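Local atomic coordinates of peptide-binding protein (Photobacterium damsela subsp. piscicida, PDB entry 6SQX), a protein that is secreted and cleaves the peptidoglycan of potentially competing bacteria, probably as a cysteine-type endopeptidase of the NlpC/P60 family. Residues I28-T31 and H36-S39; P296-F301 and I378-L383; G401-E404 and K409-I412. One frame throughout, in Å; residues are numbered along the deposited sequence.

Interaction 1: I28-T31 and H36-S39; sequences IEIT and HYIS. With EDO (1,2-ethanediol), chain O; EDO (1,2-ethanediol), chain K; EDO (1,2-ethanediol), chain G; EDO (1,2-ethanediol), chain R.
Thr31 and His36 are the closest pair of residues between the two segments, their CA atoms 7.1 Å apart, and no backbone-to-backbone hydrogen bond joins residues 28-31 to 36-39. The phenol of Tyr37 does that work instead. With chi1 at -46°, its CG lies beside the backbone N, and the ring carries OH to Thr31 O for a hydrogen bond of 2.7 Å, made in the carbonyl plane on a lone pair (124° at the oxygen). Ile30 packs obliquely against the same end of the ring, CD1 reaching 4.2 Å from Tyr37 CZ. Thr31 also covers one face of the imidazole: its CB sits 4.2 Å from the His36 ring centroid, 16° off the normal, a CH-pi contact. An ethanediol, probably from the crystallisation liquor, lies in the crook. Its O2 receives Thr31 N at 2.9 Å and shares a hydrogen bond with Thr31 OG1; its other hydroxyl approaches His36 NE2, but that end is doubtfully placed. Ile30 and Tyr37 also rest on Ile412, and Tyr37 touches Met400 as well. The contact thus belongs to the long connection between strand 23-25 and helix 50-64, laid over the hairpin of strands 395-405 and 408-415.

Interaction 2: P296-F301 and I378-L383; sequences PSYKNF and IPFMTL
Aromatic packing dominates where Tyr298 and Phe301, one turn of helix apart, meet Phe380. Tyr298 turns its edge to the face of Phe380 in an offset edge-to-face pair, with centroids 5.8 Å apart and planes at 82°; CE1 makes the closest touch, 3.8 Å from Phe380 CD2. Phe301 approaches the same ring more loosely, and it also stacks with Phe335.

The thioether side chain of Met381 adds an apolar contact. Its chain bends at chi2 (-68°), which swings the methyl back toward the helix, so that CE comes within 3.7 Å of Phe301 CZ, the two side chains crossing at about a right angle. Phe332 of helix 326-334 packs on the same methionine. The turn leads into strand 382-387 of the six-stranded NlpC/P60 sheet, the family belonging to the same clan as the papain-like peptidases, and the start of helix 298-308 packs against it.

Polar links across the contact run through water. One molecule lies 2.6 Å from Tyr298 OH, near the plane of that ring, and donates to Pro379 O at 2.7 Å. Phe380 O, by contrast, is buried here without a partner in the model.

Within each segment, hydrogen bonds fix the shapes that present these groups. Ser297 is the N-cap: its OG accepts from Asn300 N at 2.9 Å. Residues 378-381 form a type II beta turn closed by Met381 N to Ile378 O (3.0 Å), and Thr382 OG1 donates to that same oxygen from the opposite face of the carbonyl plane, so two donors grip it.

Interaction 3: G401-E404 and K409-I412; sequences GTTE and KVAI. With EDO (1,2-ethanediol), chain O.
A beta hairpin of the NlpC/P60 domain brings Thr403 opposite Val410 and Thr402 opposite Ala411, as strands 395-405 and 408-415 run antiparallel on either side of their short connection. Thr403 and Val410 form a hydrogen-bonded pair: Val410 N reaches Thr403 O at 2.8 Å, and Thr403 N reaches Val410 O at 2.9 Å, both nearly in line with the C=O bond. A third bond, Ile412 N to Gly401 O, is 3.0 Å long, its donor tilted 29° from the carbonyl plane. The flanking non-hydrogen-bonded pairs, Thr402 with Ala411 and Glu404 with Lys409, draw closer, with Thr402 CA and Ala411 CA 4.2 Å apart, and CA-H...O contacts such as Thr402 CA to Val410 O accompany this close approach.

Side chains meet on both faces. On one, Thr403 CG2 meets Ile412 CG2 at 3.6 Å, the side chains crossing at about a right angle, and also touches Val410 CG2. Thr403 CG2 lies between the backbone N and the carbonyl carbon (OG1 chi1 -163°), which turns this methyl toward both neighbours. On the other face, the extended chain of Lys409 runs past Thr402, bringing CE within 3.3 Å of Thr402 OG1. Glu404, bent at chi2 (-65°), curls its carboxylate back to Lys409 CB, 3.7 Å from OE2, while the charged ends stay well apart. Val369 of helix 361-370 lies against Lys409 and Ala411. This antiparallel hairpin forms the fourth and fifth strands across the domain's six-stranded antiparallel sheet.

Along the chain the three contacts come in series, yet in space they crowd together on one side of the molecule. Interactions 1 and 3 are nearest, their centres about 9 Å apart: Tyr37 packs on Thr403, and both contacts touch the same ethanediol. The centre of interaction 2 lies about 14 Å from that of interaction 1 and about 15 Å from that of interaction 3. Ile38 bridges the first gap by resting on Phe380, while Pro379 touches Gly401 across the second. Interactions 2 and 3 share one sheet, since strands 382-387 and 395-405 are neighbours in it. Residues close to the N-terminus are therefore built into the surface of the C-terminal NlpC/P60 domain.

Interaction 1: I28-T31 and H36-S39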
loop_
_atom_site.group_PDB
_atom_site.type_symbol
_atom_site.label_atom_id
_atom_site.label_comp_id
_atom_site.label_asym_id
_atom_site.label_seq_id
_atom_site.Cartn_x
_atom_site.Cartn_y
_atom_site.Cartn_z
ATOM N N ILE A 28 -11.783 20.121 -2.671
ATOM C CA ILE A 28 -11.259 19.418 -3.837
ATOM C C ILE A 28 -11.006 20.438 -4.937
ATOM O O ILE A 28 -11.808 21.360 -5.144
ATOM C CB ILE A 28 -12.268 18.354 -4.301
ATOM C CG1 ILE A 28 -12.480 17.328 -3.188
ATOM C CG2 ILE A 28 -11.779 17.647 -5.573
ATOM C CD1 ILE A 28 -13.505 16.214 -3.543
ATOM N N GLU A 29 -9.879 20.317 -5.642
ATOM C CA GLU A 29 -9.445 21.377 -6.555
ATOM C C GLU A 29 -9.767 21.111 -8.014
ATOM O O GLU A 29 -10.271 22.002 -8.710
ATOM C CB GLU A 29 -7.934 21.592 -6.430
ATOM C CG GLU A 29 -7.523 22.109 -5.051
ATOM C CD GLU A 29 -6.062 22.404 -4.959
ATOM O OE1 GLU A 29 -5.620 23.488 -5.405
ATOM O OE2 GLU A 29 -5.332 21.518 -4.480
ATOM N N ILE A 30 -9.491 19.915 -8.509
ATOM C CA ILE A 30 -9.608 19.624 -9.931
ATOM C C ILE A 30 -10.582 18.465 -10.178
ATOM O O ILE A 30 -11.061 17.807 -9.255
ATOM C CB ILE A 30 -8.242 19.401 -10.606
ATOM C CG1 ILE A 30 -7.490 18.235 -9.961
ATOM C CG2 ILE A 30 -7.451 20.690 -10.538
ATOM C CD1 ILE A 30 -6.146 17.971 -10.636
ATOM N N THR A 31 -10.874 18.235 -11.455
ATOM C CA THR A 31 -11.907 17.267 -11.813
ATOM C C THR A 31 -11.500 15.853 -11.406
ATOM O O THR A 31 -10.407 15.394 -11.756
ATOM C CB THR A 31 -12.124 17.327 -13.325
ATOM O OG1 THR A 31 -12.581 18.635 -13.675
ATOM C CG2 THR A 31 -13.178 16.339 -13.789
ATOM N N HIS A 36 -10.373 12.901 -17.790
ATOM C CA HIS A 36 -10.178 14.325 -18.078
ATOM C C HIS A 36 -8.728 14.630 -18.441
ATOM O O HIS A 36 -8.439 15.672 -19.055
ATOM C CB HIS A 36 -10.607 15.137 -16.850
ATOM C CG HIS A 36 -10.705 16.607 -17.080
ATOM N ND1 HIS A 36 -11.769 17.188 -17.736
ATOM C CD2 HIS A 36 -9.898 17.624 -16.696
ATOM C CE1 HIS A 36 -11.601 18.502 -17.761
ATOM N NE2 HIS A 36 -10.473 18.792 -17.138
ATOM N N TYR A 37 -7.820 13.717 -18.103
ATOM C CA TYR A 37 -6.387 13.904 -18.283
ATOM C C TYR A 37 -5.832 12.950 -19.324
ATOM O O TYR A 37 -4.615 12.737 -19.375
ATOM C CB TYR A 37 -5.661 13.743 -16.941
ATOM C CG TYR A 37 -6.384 14.529 -15.863
ATOM C CD1 TYR A 37 -6.261 15.915 -15.803
ATOM C CD2 TYR A 37 -7.270 13.906 -14.975
ATOM C CE1 TYR A 37 -6.963 16.667 -14.866
ATOM C CE2 TYR A 37 -7.998 14.661 -14.025
ATOM C CZ TYR A 37 -7.826 16.043 -13.986
ATOM O OH TYR A 37 -8.498 16.812 -13.072
ATOM N N ILE A 38 -6.683 12.378 -20.171
ATOM C CA ILE A 38 -6.245 11.464 -21.227
ATOM C C ILE A 38 -6.728 12.014 -22.557
ATOM O O ILE A 38 -7.930 12.272 -22.728
ATOM C CB ILE A 38 -6.752 10.035 -20.999
ATOM C CG1 ILE A 38 -6.162 9.490 -19.683
ATOM C CG2 ILE A 38 -6.397 9.149 -22.207
ATOM C CD1 ILE A 38 -6.791 8.224 -19.195
ATOM N N SER A 39 -5.800 12.206 -23.498
ATOM C CA SER A 39 -6.189 12.739 -24.795
ATOM C C SER A 39 -7.019 11.710 -25.548
ATOM O O SER A 39 -6.922 10.504 -25.306
ATOM C CB SER A 39 -4.955 13.105 -25.617
ATOM O OG SER A 39 -4.151 11.967 -25.811
HETATM C C1 EDO O . -8.615 20.948 -14.579
HETATM O O1 EDO O . -8.190 20.671 -15.908
HETATM C C2 EDO O . -9.540 19.852 -14.100
HETATM O O2 EDO O . -10.455 20.468 -13.249
HETATM C C1 EDO K . -12.491 24.115 -6.572
HETATM O O1 EDO K . -11.740 24.267 -7.786
HETATM C C2 EDO K . -11.800 24.938 -5.493
HETATM O O2 EDO K . -11.575 26.256 -6.017
HETATM C C1 EDO G . -1.079 10.708 -21.390
HETATM O O1 EDO G . -0.760 12.080 -21.167
HETATM C C2 EDO G . -2.567 10.551 -21.672
HETATM O O2 EDO G . -2.958 11.244 -22.876
HETATM C C1 EDO R . -14.019 19.871 -9.502
HETATM O O1 EDO R . -14.316 18.992 -8.412
HETATM C C2 EDO R . -13.598 21.185 -8.869
HETATM O O2 EDO R . -14.189 21.246 -7.565
#

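Interaction 2: P296-F301 and I378-L383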
loop_
_atom_site.group_PDB
_atom_site.type_symbol
_atom_site.label_atom_id
_atom_site.label_comp_id
_atom_site.label_asym_id
_atom_site.label_seq_id
_atom_site.Cartn_x
_atom_site.Cartn_y
_atom_site.Cartn_z
ATOM N N PRO A 296 -2.780 -3.118 -19.751
ATOM C CA PRO A 296 -2.340 -1.799 -19.284
ATOM C C PRO A 296 -2.690 -0.669 -20.256
ATOM O O PRO A 296 -1.827 0.090 -20.703
ATOM C CB PRO A 296 -0.830 -1.987 -19.114
ATOM C CG PRO A 296 -0.483 -2.901 -20.276
ATOM C CD PRO A 296 -1.658 -3.906 -20.306
ATOM N N SER A 297 -3.976 -0.571 -20.601
ATOM C CA SER A 297 -4.452 0.470 -21.486
ATOM C C SER A 297 -4.699 1.748 -20.686
ATOM O O SER A 297 -4.963 1.717 -19.472
ATOM C CB SER A 297 -5.760 0.009 -22.142
ATOM O OG SER A 297 -6.771 -0.214 -21.168
ATOM N N TYR A 298 -4.634 2.893 -21.383
ATOM C CA TYR A 298 -5.071 4.129 -20.728
ATOM C C TYR A 298 -6.496 3.995 -20.182
ATOM O O TYR A 298 -6.777 4.432 -19.062
ATOM C CB TYR A 298 -4.984 5.349 -21.661
ATOM C CG TYR A 298 -3.554 5.830 -21.858
ATOM C CD1 TYR A 298 -2.922 6.623 -20.907
ATOM C CD2 TYR A 298 -2.833 5.476 -23.003
ATOM C CE1 TYR A 298 -1.585 7.042 -21.091
ATOM C CE2 TYR A 298 -1.524 5.892 -23.198
ATOM C CZ TYR A 298 -0.901 6.672 -22.238
ATOM O OH TYR A 298 0.413 7.078 -22.441
ATOM N N LYS A 299 -7.409 3.386 -20.965
ATOM C CA LYS A 299 -8.785 3.218 -20.483
ATOM C C LYS A 299 -8.835 2.443 -19.166
ATOM O O LYS A 299 -9.537 2.839 -18.226
ATOM C CB LYS A 299 -9.656 2.503 -21.528
ATOM C CG LYS A 299 -10.230 3.367 -22.589
ATOM C CD LYS A 299 -10.975 2.501 -23.596
ATOM C CE LYS A 299 -11.869 3.371 -24.492
ATOM N NZ LYS A 299 -12.371 2.663 -25.700
ATOM N N ASN A 300 -8.126 1.298 -19.091
ATOM C CA ASN A 300 -8.186 0.498 -17.872
ATOM C C ASN A 300 -7.548 1.207 -16.683
ATOM O O ASN A 300 -8.053 1.115 -15.548
ATOM C CB ASN A 300 -7.549 -0.874 -18.086
ATOM C CG ASN A 300 -8.453 -1.815 -18.879
ATOM O OD1 ASN A 300 -9.679 -1.590 -18.939
ATOM N ND2 ASN A 300 -7.881 -2.887 -19.453
ATOM N N PHE A 301 -6.420 1.900 -16.902
ATOM C CA PHE A 301 -5.840 2.667 -15.795
ATOM C C PHE A 301 -6.838 3.707 -15.287
ATOM O O PHE A 301 -6.986 3.894 -14.070
ATOM C CB PHE A 301 -4.540 3.349 -16.233
ATOM C CG PHE A 301 -3.301 2.578 -15.849
ATOM C CD1 PHE A 301 -2.887 1.484 -16.601
ATOM C CD2 PHE A 301 -2.553 2.947 -14.731
ATOM C CE1 PHE A 301 -1.759 0.754 -16.246
ATOM C CE2 PHE A 301 -1.400 2.222 -14.378
ATOM C CZ PHE A 301 -1.029 1.133 -15.140
ATOM N N ILE A 378 7.064 10.288 -17.565
ATOM C CA ILE A 378 6.014 9.590 -18.300
ATOM C C ILE A 378 4.736 9.596 -17.473
ATOM O O ILE A 378 4.690 8.958 -16.409
ATOM C CB ILE A 378 6.414 8.142 -18.614
ATOM C CG1 ILE A 378 7.719 8.112 -19.418
ATOM C CG2 ILE A 378 5.270 7.430 -19.327
ATOM C CD1 ILE A 378 8.093 6.724 -19.954
ATOM N N PRO A 379 3.685 10.286 -17.915
ATOM C CA PRO A 379 2.409 10.239 -17.184
ATOM C C PRO A 379 1.944 8.806 -17.012
ATOM O O PRO A 379 2.048 7.983 -17.931
ATOM C CB PRO A 379 1.447 11.031 -18.088
ATOM C CG PRO A 379 2.364 12.011 -18.820
ATOM C CD PRO A 379 3.643 11.213 -19.063
ATOM N N PHE A 380 1.464 8.512 -15.807
ATOM C CA PHE A 380 0.958 7.211 -15.386
ATOM C C PHE A 380 2.061 6.203 -15.109
ATOM O O PHE A 380 1.741 5.071 -14.688
ATOM C CB PHE A 380 -0.090 6.601 -16.337
ATOM C CG PHE A 380 -1.327 7.460 -16.495
ATOM C CD1 PHE A 380 -2.424 7.325 -15.634
ATOM C CD2 PHE A 380 -1.401 8.405 -17.499
ATOM C CE1 PHE A 380 -3.555 8.129 -15.774
ATOM C CE2 PHE A 380 -2.529 9.207 -17.647
ATOM C CZ PHE A 380 -3.611 9.061 -16.789
ATOM N N MET A 381 3.346 6.572 -15.290
ATOM C CA MET A 381 4.449 5.640 -15.108
ATOM C C MET A 381 5.599 6.258 -14.325
ATOM O O MET A 381 6.720 5.736 -14.394
ATOM C CB MET A 381 4.931 5.103 -16.477
ATOM C CG MET A 381 3.972 4.099 -17.074
ATOM S SD MET A 381 3.914 2.545 -16.124
ATOM C CE MET A 381 2.276 1.994 -16.556
ATOM N N THR A 382 5.375 7.360 -13.620
ATOM C CA THR A 382 6.423 8.017 -12.845
ATOM C C THR A 382 5.890 8.296 -11.463
ATOM O O THR A 382 4.790 8.832 -11.336
ATOM C CB THR A 382 6.785 9.357 -13.490
ATOM O OG1 THR A 382 7.105 9.148 -14.873
ATOM C CG2 THR A 382 7.989 9.996 -12.779
ATOM N N LEU A 383 6.643 7.957 -10.431
ATOM C CA LEU A 383 6.278 8.273 -9.065
ATOM C C LEU A 383 6.953 9.581 -8.676
ATOM O O LEU A 383 8.144 9.774 -8.938
ATOM C CB LEU A 383 6.771 7.167 -8.127
ATOM C CG LEU A 383 6.397 5.725 -8.476
ATOM C CD1 LEU A 383 6.864 4.744 -7.416
ATOM C CD2 LEU A 383 4.861 5.610 -8.653
HETATM O O HOH W 1 1.901 8.211 -20.648
#

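Interaction 3: G401-E404 and K409-I412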
loop_
_atom_site.group_PDB
_atom_site.type_symbol
_atom_site.label_atom_id
_atom_site.label_comp_id
_atom_site.label_asym_id
_atom_site.label_seq_id
_atom_site.Cartn_x
_atom_site.Cartn_y
_atom_site.Cartn_z
ATOM N N GLY A 401 0.843 13.873 -15.574
ATOM C CA GLY A 401 0.947 14.901 -16.595
ATOM C C GLY A 401 0.502 16.267 -16.100
ATOM O O GLY A 401 0.811 16.648 -14.958
ATOM N N THR A 402 -0.226 17.013 -16.944
ATOM C CA THR A 402 -0.638 18.377 -16.616
ATOM C C THR A 402 -2.121 18.587 -16.917
ATOM O O THR A 402 -2.768 17.778 -17.597
ATOM C CB THR A 402 0.194 19.414 -17.408
ATOM O OG1 THR A 402 0.003 19.222 -18.814
ATOM C CG2 THR A 402 1.683 19.289 -17.091
ATOM N N THR A 403 -2.651 19.707 -16.410
ATOM C CA THR A 403 -4.004 20.138 -16.726
ATOM C C THR A 403 -4.038 21.659 -16.647
ATOM O O THR A 403 -3.139 22.291 -16.088
ATOM C CB THR A 403 -5.020 19.491 -15.757
ATOM O OG1 THR A 403 -6.346 19.585 -16.292
ATOM C CG2 THR A 403 -4.992 20.140 -14.382
ATOM N N GLU A 404 -5.104 22.247 -17.184
ATOM C CA GLU A 404 -5.352 23.672 -17.017
ATOM C C GLU A 404 -6.159 23.881 -15.740
ATOM O O GLU A 404 -7.275 23.371 -15.616
ATOM C CB GLU A 404 -6.128 24.203 -18.216
ATOM C CG GLU A 404 -5.310 24.245 -19.496
ATOM C CD GLU A 404 -4.130 25.225 -19.437
ATOM O OE1 GLU A 404 -4.286 26.342 -18.885
ATOM O OE2 GLU A 404 -3.040 24.868 -19.949
ATOM N N LYS A 409 -1.269 26.110 -16.548
ATOM C CA LYS A 409 -0.911 24.703 -16.694
ATOM C C LYS A 409 -0.234 24.236 -15.412
ATOM O O LYS A 409 0.784 24.805 -15.002
ATOM C CB LYS A 409 0.024 24.566 -17.893
ATOM C CG LYS A 409 0.394 23.162 -18.269
ATOM C CD LYS A 409 1.374 23.203 -19.427
ATOM C CE LYS A 409 1.648 21.834 -19.996
ATOM N NZ LYS A 409 2.662 21.967 -21.088
ATOM N N VAL A 410 -0.799 23.213 -14.773
ATOM C CA VAL A 410 -0.263 22.671 -13.530
ATOM C C VAL A 410 -0.008 21.179 -13.688
ATOM O O VAL A 410 -0.731 20.481 -14.409
ATOM C CB VAL A 410 -1.164 22.962 -12.301
ATOM C CG1 VAL A 410 -1.436 24.482 -12.174
ATOM C CG2 VAL A 410 -2.462 22.157 -12.329
ATOM N N ALA A 411 1.051 20.698 -13.047
ATOM C CA ALA A 411 1.307 19.266 -12.969
ATOM C C ALA A 411 0.371 18.608 -11.944
ATOM O O ALA A 411 0.032 19.207 -10.918
ATOM C CB ALA A 411 2.765 19.032 -12.590
ATOM N N ILE A 412 -0.023 17.348 -12.211
ATOM C CA ILE A 412 -1.018 16.644 -11.396
ATOM C C ILE A 412 -0.556 15.232 -11.043
ATOM O O ILE A 412 0.330 14.656 -11.690
ATOM C CB ILE A 412 -2.409 16.583 -12.076
ATOM C CG1 ILE A 412 -2.267 15.870 -13.433
ATOM C CG2 ILE A 412 -2.981 17.997 -12.301
ATOM C CD1 ILE A 412 -3.546 15.316 -13.974
HETATM C C1 EDO O . -8.615 20.948 -14.579
HETATM O O1 EDO O . -8.190 20.671 -15.908
HETATM C C2 EDO O . -9.540 19.852 -14.100
HETATM O O2 EDO O . -10.455 20.468 -13.249
#